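Local atomic coordinates of pesticidal crystal protein Cry2Aa (Bacillus thuringiensis serovar kurstaki, PDB entry 1I5P), a protein that kills dipteran and lepidopteran larvae by binding to their midgut epithelial cells and promoting colloid-osmotic lysis. Residues A[545-559]-A[582-594]. Sequence-based numbering, arbitrary orientation.
Sequences LYLRVSSIGNSTIRV and DNGARFSDINIGN
Two antiparallel strands of the C-terminal jelly-roll sandwich pair here, strand 541–550 against strand 585–597, and on one face of the pair Arg548 meets Asp589 and Phe587. Arg548 presents its NE/NH2 edge to the carboxylate: NE donates to Asp589 OD1 at 2.9 Å and NH2 to Asp589 OD2 at 3.2 Å, each on a syn lone pair, with the two flat groups nearly coplanar. A bend at chi3 (-70°) turns the guanidinium over the Phe587 ring, where it stacks at a plane angle of 24°; Arg548 CZ lies 3.7 Å from the centroid of the Phe587 ring, a cation-pi contact. The stack fixes the guanidinium from one side while the salt bridge holds its edge. Second partners sit just beyond: Ser260 O takes a bond from Arg548 NH2, and Lys263 and Tyr264 reach Asp589 OD2, tying this sheet to the chain just after helix 238–259.

Backbone pairing runs regularly from Val549–Ser588 as far as Tyr546–Asn591, then slips by one residue at Leu545 in a classic beta bulge. Ile592 and Gly593 both face Leu545, whose O accepts from Ile592 N and whose N donates to Gly593 O, both at 2.8 Å.

The face bearing Leu547, Val549 and Ile590 looks into the sandwich, where the next strand, which carries Ile557 and Val559, belongs to the second sheet. Ile592 bridges the gap: its CG1 packs against Leu547 CG at 3.6 Å, and CG2, on the other branch, reaches Val559 CG2 at 3.7 Å. Beyond the regular pairing, Ser550 OG accepts from Arg586 N at 2.8 Å, and Ile552 CD1 lies over the Arg586 guanidinium, whose NH1 bonds Thr574 O.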
ATOM      1  N   LEU A 545       3.083 -21.777  -8.382  1.00 17.41           N
ATOM      2  CA  LEU A 545       3.472 -20.404  -8.621  1.00 16.13           C
ATOM      3  C   LEU A 545       2.527 -19.766  -9.619  1.00 17.23           C
ATOM      4  O   LEU A 545       2.323 -20.287 -10.722  1.00 16.90           O
ATOM      5  CB  LEU A 545       4.903 -20.330  -9.157  1.00 16.48           C
ATOM      6  CG  LEU A 545       5.408 -18.949  -9.586  1.00 15.88           C
ATOM      7  CD1 LEU A 545       5.499 -18.027  -8.375  1.00 17.42           C
ATOM      8  CD2 LEU A 545       6.774 -19.094 -10.246  1.00 15.49           C
ATOM      9  N   TYR A 546       1.939 -18.644  -9.216  1.00 14.82           N
ATOM     10  CA  TYR A 546       1.034 -17.893 -10.067  1.00 14.72           C
ATOM     11  C   TYR A 546       1.640 -16.520 -10.296  1.00 15.95           C
ATOM     12  O   TYR A 546       2.104 -15.870  -9.361  1.00 13.56           O
ATOM     13  CB  TYR A 546      -0.336 -17.709  -9.401  1.00 17.39           C
ATOM     14  CG  TYR A 546      -1.204 -18.946  -9.335  1.00 18.74           C
ATOM     15  CD1 TYR A 546      -1.040 -19.879  -8.316  1.00 18.96           C
ATOM     16  CD2 TYR A 546      -2.196 -19.181 -10.294  1.00 18.65           C
ATOM     17  CE1 TYR A 546      -1.840 -21.020  -8.242  1.00 21.96           C
ATOM     18  CE2 TYR A 546      -3.002 -20.320 -10.231  1.00 21.82           C
ATOM     19  CZ  TYR A 546      -2.819 -21.234  -9.202  1.00 22.98           C
ATOM     20  OH  TYR A 546      -3.607 -22.362  -9.145  1.00 25.18           O
ATOM     21  N   LEU A 547       1.654 -16.080 -11.544  1.00 15.04           N
ATOM     22  CA  LEU A 547       2.169 -14.757 -11.845  1.00 16.40           C
ATOM     23  C   LEU A 547       1.002 -13.919 -12.318  1.00 15.88           C
ATOM     24  O   LEU A 547       0.330 -14.272 -13.289  1.00 15.79           O
ATOM     25  CB  LEU A 547       3.250 -14.804 -12.932  1.00 14.70           C
ATOM     26  CG  LEU A 547       4.561 -15.517 -12.572  1.00 17.57           C
ATOM     27  CD1 LEU A 547       5.575 -15.299 -13.680  1.00 14.71           C
ATOM     28  CD2 LEU A 547       5.109 -14.986 -11.255  1.00 11.11           C
ATOM     29  N   ARG A 548       0.732 -12.836 -11.596  1.00 15.88           N
ATOM     30  CA  ARG A 548      -0.335 -11.928 -11.980  1.00 16.38           C
ATOM     31  C   ARG A 548       0.329 -10.967 -12.951  1.00 15.74           C
ATOM     32  O   ARG A 548       1.269 -10.257 -12.594  1.00 14.81           O
ATOM     33  CB  ARG A 548      -0.892 -11.170 -10.767  1.00 14.52           C
ATOM     34  CG  ARG A 548      -1.910 -10.097 -11.142  1.00 14.66           C
ATOM     35  CD  ARG A 548      -2.805  -9.700  -9.972  1.00 17.16           C
ATOM     36  NE  ARG A 548      -3.732 -10.767  -9.600  1.00 14.17           N
ATOM     37  CZ  ARG A 548      -4.713 -10.636  -8.709  1.00 14.73           C
ATOM     38  NH1 ARG A 548      -4.905  -9.479  -8.091  1.00 14.04           N
ATOM     39  NH2 ARG A 548      -5.507 -11.665  -8.438  1.00 12.93           N
ATOM     40  N   VAL A 549      -0.148 -10.961 -14.190  1.00 17.62           N
ATOM     41  CA  VAL A 549       0.446 -10.108 -15.204  1.00 17.00           C
ATOM     42  C   VAL A 549      -0.583  -9.508 -16.139  1.00 18.25           C
ATOM     43  O   VAL A 549      -1.733  -9.951 -16.202  1.00 16.41           O
ATOM     44  CB  VAL A 549       1.454 -10.898 -16.077  1.00 17.68           C
ATOM     45  CG1 VAL A 549       2.322 -11.794 -15.205  1.00 14.54           C
ATOM     46  CG2 VAL A 549       0.700 -11.731 -17.117  1.00 15.24           C
ATOM     47  N   SER A 550      -0.141  -8.497 -16.879  1.00 17.16           N
ATOM     48  CA  SER A 550      -0.983  -7.841 -17.865  1.00 18.75           C
ATOM     49  C   SER A 550      -0.155  -7.767 -19.140  1.00 19.41           C
ATOM     50  O   SER A 550       1.004  -7.354 -19.109  1.00 19.22           O
ATOM     51  CB  SER A 550      -1.369  -6.432 -17.413  1.00 15.94           C
ATOM     52  OG  SER A 550      -2.163  -5.796 -18.404  1.00 16.15           O
ATOM     53  N   SER A 551      -0.746  -8.175 -20.254  1.00 20.94           N
ATOM     54  CA  SER A 551      -0.039  -8.155 -21.524  1.00 24.01           C
ATOM     55  C   SER A 551      -1.010  -7.824 -22.651  1.00 24.48           C
ATOM     56  O   SER A 551      -1.700  -8.704 -23.168  1.00 22.39           O
ATOM     57  CB  SER A 551       0.617  -9.519 -21.773  1.00 23.92           C
ATOM     58  OG  SER A 551       1.384  -9.515 -22.965  1.00 27.20           O
ATOM     59  N   ILE A 552      -1.076  -6.548 -23.015  1.00 25.78           N
ATOM     60  CA  ILE A 552      -1.959  -6.128 -24.093  1.00 27.58           C
ATOM     61  C   ILE A 552      -1.199  -6.391 -25.383  1.00 28.04           C
ATOM     62  O   ILE A 552      -0.757  -5.475 -26.072  1.00 28.67           O
ATOM     63  CB  ILE A 552      -2.314  -4.640 -23.985  1.00 26.65           C
ATOM     64  CG1 ILE A 552      -2.640  -4.288 -22.531  1.00 24.15           C
ATOM     65  CG2 ILE A 552      -3.501  -4.329 -24.888  1.00 23.26           C
ATOM     66  CD1 ILE A 552      -3.744  -5.138 -21.922  1.00 21.71           C
ATOM     67  N   GLY A 553      -1.046  -7.675 -25.674  1.00 30.09           N
ATOM     68  CA  GLY A 553      -0.322  -8.127 -26.843  1.00 30.45           C
ATOM     69  C   GLY A 553       0.269  -9.459 -26.438  1.00 31.72           C
ATOM     70  O   GLY A 553       0.036  -9.914 -25.316  1.00 28.67           O
ATOM     71  N   ASN A 554       1.024 -10.096 -27.325  1.00 33.58           N
ATOM     72  CA  ASN A 554       1.623 -11.381 -26.994  1.00 34.03           C
ATOM     73  C   ASN A 554       2.980 -11.250 -26.331  1.00 32.73           C
ATOM     74  O   ASN A 554       3.768 -10.358 -26.649  1.00 32.03           O
ATOM     75  CB  ASN A 554       1.760 -12.255 -28.235  1.00 38.82           C
ATOM     76  CG  ASN A 554       0.448 -12.857 -28.671  1.00 43.30           C
ATOM     77  OD1 ASN A 554      -0.293 -13.415 -27.864  1.00 46.79           O
ATOM     78  ND2 ASN A 554       0.156 -12.756 -29.962  1.00 46.58           N
ATOM     79  N   SER A 555       3.233 -12.159 -25.401  1.00 29.73           N
ATOM     80  CA  SER A 555       4.482 -12.189 -24.670  1.00 28.38           C
ATOM     81  C   SER A 555       4.768 -13.623 -24.248  1.00 25.93           C
ATOM     82  O   SER A 555       3.872 -14.471 -24.248  1.00 25.73           O
ATOM     83  CB  SER A 555       4.398 -11.274 -23.444  1.00 28.37           C
ATOM     84  OG  SER A 555       3.267 -11.585 -22.648  1.00 34.06           O
ATOM     85  N   THR A 556       6.020 -13.898 -23.904  1.00 23.62           N
ATOM     86  CA  THR A 556       6.409 -15.233 -23.479  1.00 22.23           C
ATOM     87  C   THR A 556       7.110 -15.149 -22.132  1.00 21.03           C
ATOM     88  O   THR A 556       8.035 -14.355 -21.949  1.00 20.87           O
ATOM     89  CB  THR A 556       7.359 -15.891 -24.496  1.00 23.42           C
ATOM     90  OG1 THR A 556       6.712 -15.960 -25.773  1.00 25.34           O
ATOM     91  CG2 THR A 556       7.733 -17.303 -24.046  1.00 21.01           C
ATOM     92  N   ILE A 557       6.665 -15.972 -21.191  1.00 21.02           N
ATOM     93  CA  ILE A 557       7.250 -15.982 -19.861  1.00 19.71           C
ATOM     94  C   ILE A 557       8.097 -17.228 -19.630  1.00 19.07           C
ATOM     95  O   ILE A 557       7.650 -18.349 -19.869  1.00 17.17           O
ATOM     96  CB  ILE A 557       6.159 -15.928 -18.769  1.00 19.16           C
ATOM     97  CG1 ILE A 557       5.242 -14.727 -18.991  1.00 19.20           C
ATOM     98  CG2 ILE A 557       6.807 -15.815 -17.396  1.00 20.45           C
ATOM     99  CD1 ILE A 557       4.074 -14.668 -18.031  1.00 20.64           C
ATOM    100  N   ARG A 558       9.326 -17.019 -19.172  1.00 20.27           N
ATOM    101  CA  ARG A 558      10.236 -18.117 -18.874  1.00 20.67           C
ATOM    102  C   ARG A 558      10.667 -17.998 -17.418  1.00 20.55           C
ATOM    103  O   ARG A 558      11.394 -17.076 -17.040  1.00 18.38           O
ATOM    104  CB  ARG A 558      11.460 -18.077 -19.792  1.00 24.87           C
ATOM    105  CG  ARG A 558      11.172 -18.523 -21.227  1.00 30.60           C
ATOM    106  CD  ARG A 558      12.421 -18.446 -22.095  1.00 34.01           C
ATOM    107  NE  ARG A 558      12.220 -19.064 -23.406  1.00 37.64           N
ATOM    108  CZ  ARG A 558      11.471 -18.555 -24.379  1.00 38.22           C
ATOM    109  NH1 ARG A 558      10.838 -17.402 -24.205  1.00 38.64           N
ATOM    110  NH2 ARG A 558      11.356 -19.204 -25.531  1.00 41.19           N
ATOM    111  N   VAL A 559      10.197 -18.933 -16.603  1.00 19.06           N
ATOM    112  CA  VAL A 559      10.514 -18.935 -15.186  1.00 19.06           C
ATOM    113  C   VAL A 559      11.522 -20.027 -14.865  1.00 18.84           C
ATOM    114  O   VAL A 559      11.335 -21.187 -15.226  1.00 19.30           O
ATOM    115  CB  VAL A 559       9.243 -19.157 -14.336  1.00 18.57           C
ATOM    116  CG1 VAL A 559       9.596 -19.151 -12.859  1.00 15.34           C
ATOM    117  CG2 VAL A 559       8.220 -18.078 -14.647  1.00 15.20           C
ATOM    118  N   ASP A 582      -6.861  -1.848 -14.391  1.00 18.00           N
ATOM    119  CA  ASP A 582      -6.086  -1.109 -13.403  1.00 17.89           C
ATOM    120  C   ASP A 582      -5.063  -0.216 -14.090  1.00 17.12           C
ATOM    121  O   ASP A 582      -4.002  -0.682 -14.499  1.00 17.12           O
ATOM    122  CB  ASP A 582      -5.356  -2.103 -12.493  1.00 18.33           C
ATOM    123  CG  ASP A 582      -5.031  -1.529 -11.133  1.00 18.76           C
ATOM    124  OD1 ASP A 582      -4.930  -0.290 -11.013  1.00 17.00           O
ATOM    125  OD2 ASP A 582      -4.868  -2.327 -10.180  1.00 19.37           O
ATOM    126  N   ASN A 583      -5.378   1.067 -14.205  1.00 17.84           N
ATOM    127  CA  ASN A 583      -4.479   2.023 -14.843  1.00 17.79           C
ATOM    128  C   ASN A 583      -3.985   1.525 -16.208  1.00 18.93           C
ATOM    129  O   ASN A 583      -2.817   1.688 -16.558  1.00 17.92           O
ATOM    130  CB  ASN A 583      -3.289   2.303 -13.918  1.00 19.47           C
ATOM    131  CG  ASN A 583      -2.427   3.450 -14.401  1.00 23.35           C
ATOM    132  OD1 ASN A 583      -2.928   4.423 -14.954  1.00 24.90           O
ATOM    133  ND2 ASN A 583      -1.122   3.343 -14.181  1.00 22.51           N
ATOM    134  N   GLY A 584      -4.883   0.909 -16.972  1.00 19.93           N
ATOM    135  CA  GLY A 584      -4.511   0.409 -18.287  1.00 21.74           C
ATOM    136  C   GLY A 584      -4.176  -1.073 -18.328  1.00 22.43           C
ATOM    137  O   GLY A 584      -4.283  -1.710 -19.376  1.00 22.38           O
ATOM    138  N   ALA A 585      -3.772  -1.633 -17.193  1.00 20.63           N
ATOM    139  CA  ALA A 585      -3.428  -3.049 -17.140  1.00 19.54           C
ATOM    140  C   ALA A 585      -4.668  -3.916 -16.930  1.00 17.85           C
ATOM    141  O   ALA A 585      -5.590  -3.533 -16.215  1.00 19.60           O
ATOM    142  CB  ALA A 585      -2.415  -3.301 -16.020  1.00 17.37           C
ATOM    143  N   ARG A 586      -4.692  -5.075 -17.575  1.00 17.37           N
ATOM    144  CA  ARG A 586      -5.799  -6.018 -17.439  1.00 19.86           C
ATOM    145  C   ARG A 586      -5.163  -7.325 -17.006  1.00 20.77           C
ATOM    146  O   ARG A 586      -4.780  -8.156 -17.834  1.00 20.13           O
ATOM    147  CB  ARG A 586      -6.527  -6.200 -18.769  1.00 22.59           C
ATOM    148  CG  ARG A 586      -7.331  -4.989 -19.186  1.00 28.06           C
ATOM    149  CD  ARG A 586      -7.842  -5.152 -20.597  1.00 32.75           C
ATOM    150  NE  ARG A 586      -7.651  -3.926 -21.353  1.00 36.89           N
ATOM    151  CZ  ARG A 586      -7.618  -3.865 -22.677  1.00 39.34           C
ATOM    152  NH1 ARG A 586      -7.767  -4.970 -23.400  1.00 40.46           N
ATOM    153  NH2 ARG A 586      -7.426  -2.700 -23.279  1.00 42.81           N
ATOM    154  N   PHE A 587      -5.055  -7.500 -15.696  1.00 19.77           N
ATOM    155  CA  PHE A 587      -4.405  -8.674 -15.150  1.00 18.98           C
ATOM    156  C   PHE A 587      -5.083 -10.008 -15.391  1.00 19.89           C
ATOM    157  O   PHE A 587      -6.286 -10.102 -15.645  1.00 18.92           O
ATOM    158  CB  PHE A 587      -4.149  -8.477 -13.643  1.00 16.71           C
ATOM    159  CG  PHE A 587      -5.239  -9.018 -12.748  1.00 16.69           C
ATOM    160  CD1 PHE A 587      -5.323 -10.382 -12.467  1.00 13.85           C
ATOM    161  CD2 PHE A 587      -6.163  -8.160 -12.160  1.00 18.39           C
ATOM    162  CE1 PHE A 587      -6.309 -10.879 -11.615  1.00 14.50           C
ATOM    163  CE2 PHE A 587      -7.155  -8.648 -11.305  1.00 16.41           C
ATOM    164  CZ  PHE A 587      -7.226 -10.009 -11.032  1.00 12.59           C
ATOM    165  N   SER A 588      -4.259 -11.043 -15.312  1.00 19.94           N
ATOM    166  CA  SER A 588      -4.685 -12.418 -15.442  1.00 19.73           C
ATOM    167  C   SER A 588      -3.665 -13.183 -14.619  1.00 18.49           C
ATOM    168  O   SER A 588      -2.484 -12.831 -14.616  1.00 19.13           O
ATOM    169  CB  SER A 588      -4.632 -12.885 -16.892  1.00 19.87           C
ATOM    170  OG  SER A 588      -5.115 -14.213 -16.986  1.00 17.30           O
ATOM    171  N   ASP A 589      -4.110 -14.210 -13.906  1.00 17.92           N
ATOM    172  CA  ASP A 589      -3.198 -15.005 -13.099  1.00 16.96           C
ATOM    173  C   ASP A 589      -2.736 -16.207 -13.904  1.00 16.16           C
ATOM    174  O   ASP A 589      -3.532 -17.068 -14.260  1.00 14.32           O
ATOM    175  CB  ASP A 589      -3.883 -15.454 -11.805  1.00 16.00           C
ATOM    176  CG  ASP A 589      -4.216 -14.289 -10.897  1.00 16.26           C
ATOM    177  OD1 ASP A 589      -3.569 -13.232 -11.040  1.00 15.77           O
ATOM    178  OD2 ASP A 589      -5.111 -14.432 -10.038  1.00 16.70           O
ATOM    179  N   ILE A 590      -1.442 -16.244 -14.198  1.00 17.05           N
ATOM    180  CA  ILE A 590      -0.869 -17.334 -14.972  1.00 17.54           C
ATOM    181  C   ILE A 590      -0.306 -18.414 -14.063  1.00 17.77           C
ATOM    182  O   ILE A 590       0.573 -18.149 -13.237  1.00 14.77           O
ATOM    183  CB  ILE A 590       0.280 -16.853 -15.871  1.00 18.86           C
ATOM    184  CG1 ILE A 590      -0.083 -15.532 -16.557  1.00 19.74           C
ATOM    185  CG2 ILE A 590       0.607 -17.936 -16.889  1.00 19.88           C
ATOM    186  CD1 ILE A 590      -1.293 -15.608 -17.480  1.00 24.03           C
ATOM    187  N   ASN A 591      -0.816 -19.631 -14.216  1.00 18.51           N
ATOM    188  CA  ASN A 591      -0.341 -20.757 -13.421  1.00 18.90           C
ATOM    189  C   ASN A 591       0.955 -21.239 -14.070  1.00 18.66           C
ATOM    190  O   ASN A 591       0.944 -21.846 -15.142  1.00 20.80           O
ATOM    191  CB  ASN A 591      -1.398 -21.870 -13.408  1.00 19.26           C
ATOM    192  CG  ASN A 591      -1.056 -23.007 -12.447  1.00 20.56           C
ATOM    193  OD1 ASN A 591      -1.912 -23.828 -12.107  1.00 22.26           O
ATOM    194  ND2 ASN A 591       0.196 -23.064 -12.012  1.00 17.75           N
ATOM    195  N   ILE A 592       2.078 -20.940 -13.425  1.00 20.22           N
ATOM    196  CA  ILE A 592       3.383 -21.330 -13.942  1.00 19.55           C
ATOM    197  C   ILE A 592       3.683 -22.795 -13.662  1.00 21.05           C
ATOM    198  O   ILE A 592       4.203 -23.507 -14.516  1.00 21.27           O
ATOM    199  CB  ILE A 592       4.505 -20.476 -13.322  1.00 17.69           C
ATOM    200  CG1 ILE A 592       4.220 -18.988 -13.558  1.00 17.67           C
ATOM    201  CG2 ILE A 592       5.840 -20.861 -13.927  1.00 13.02           C
ATOM    202  CD1 ILE A 592       4.039 -18.617 -15.021  1.00 14.54           C
ATOM    203  N   GLY A 593       3.357 -23.245 -12.460  1.00 22.73           N
ATOM    204  CA  GLY A 593       3.612 -24.628 -12.113  1.00 23.35           C
ATOM    205  C   GLY A 593       4.004 -24.810 -10.662  1.00 24.59           C
ATOM    206  O   GLY A 593       4.092 -23.847  -9.894  1.00 21.75           O
ATOM    207  N   ASN A 594       4.244 -26.061 -10.289  1.00 25.09           N
ATOM    208  CA  ASN A 594       4.623 -26.408  -8.935  1.00 25.93           C
ATOM    209  C   ASN A 594       6.099 -26.129  -8.667  1.00 25.26           C
ATOM    210  O   ASN A 594       6.961 -26.463  -9.478  1.00 25.59           O
ATOM    211  CB  ASN A 594       4.310 -27.881  -8.681  1.00 30.64           C
ATOM    212  CG  ASN A 594       4.765 -28.343  -7.316  1.00 35.84           C
ATOM    213  OD1 ASN A 594       5.921 -28.730  -7.131  1.00 39.00           O
ATOM    214  ND2 ASN A 594       3.862 -28.295  -6.345  1.00 37.80           N
TER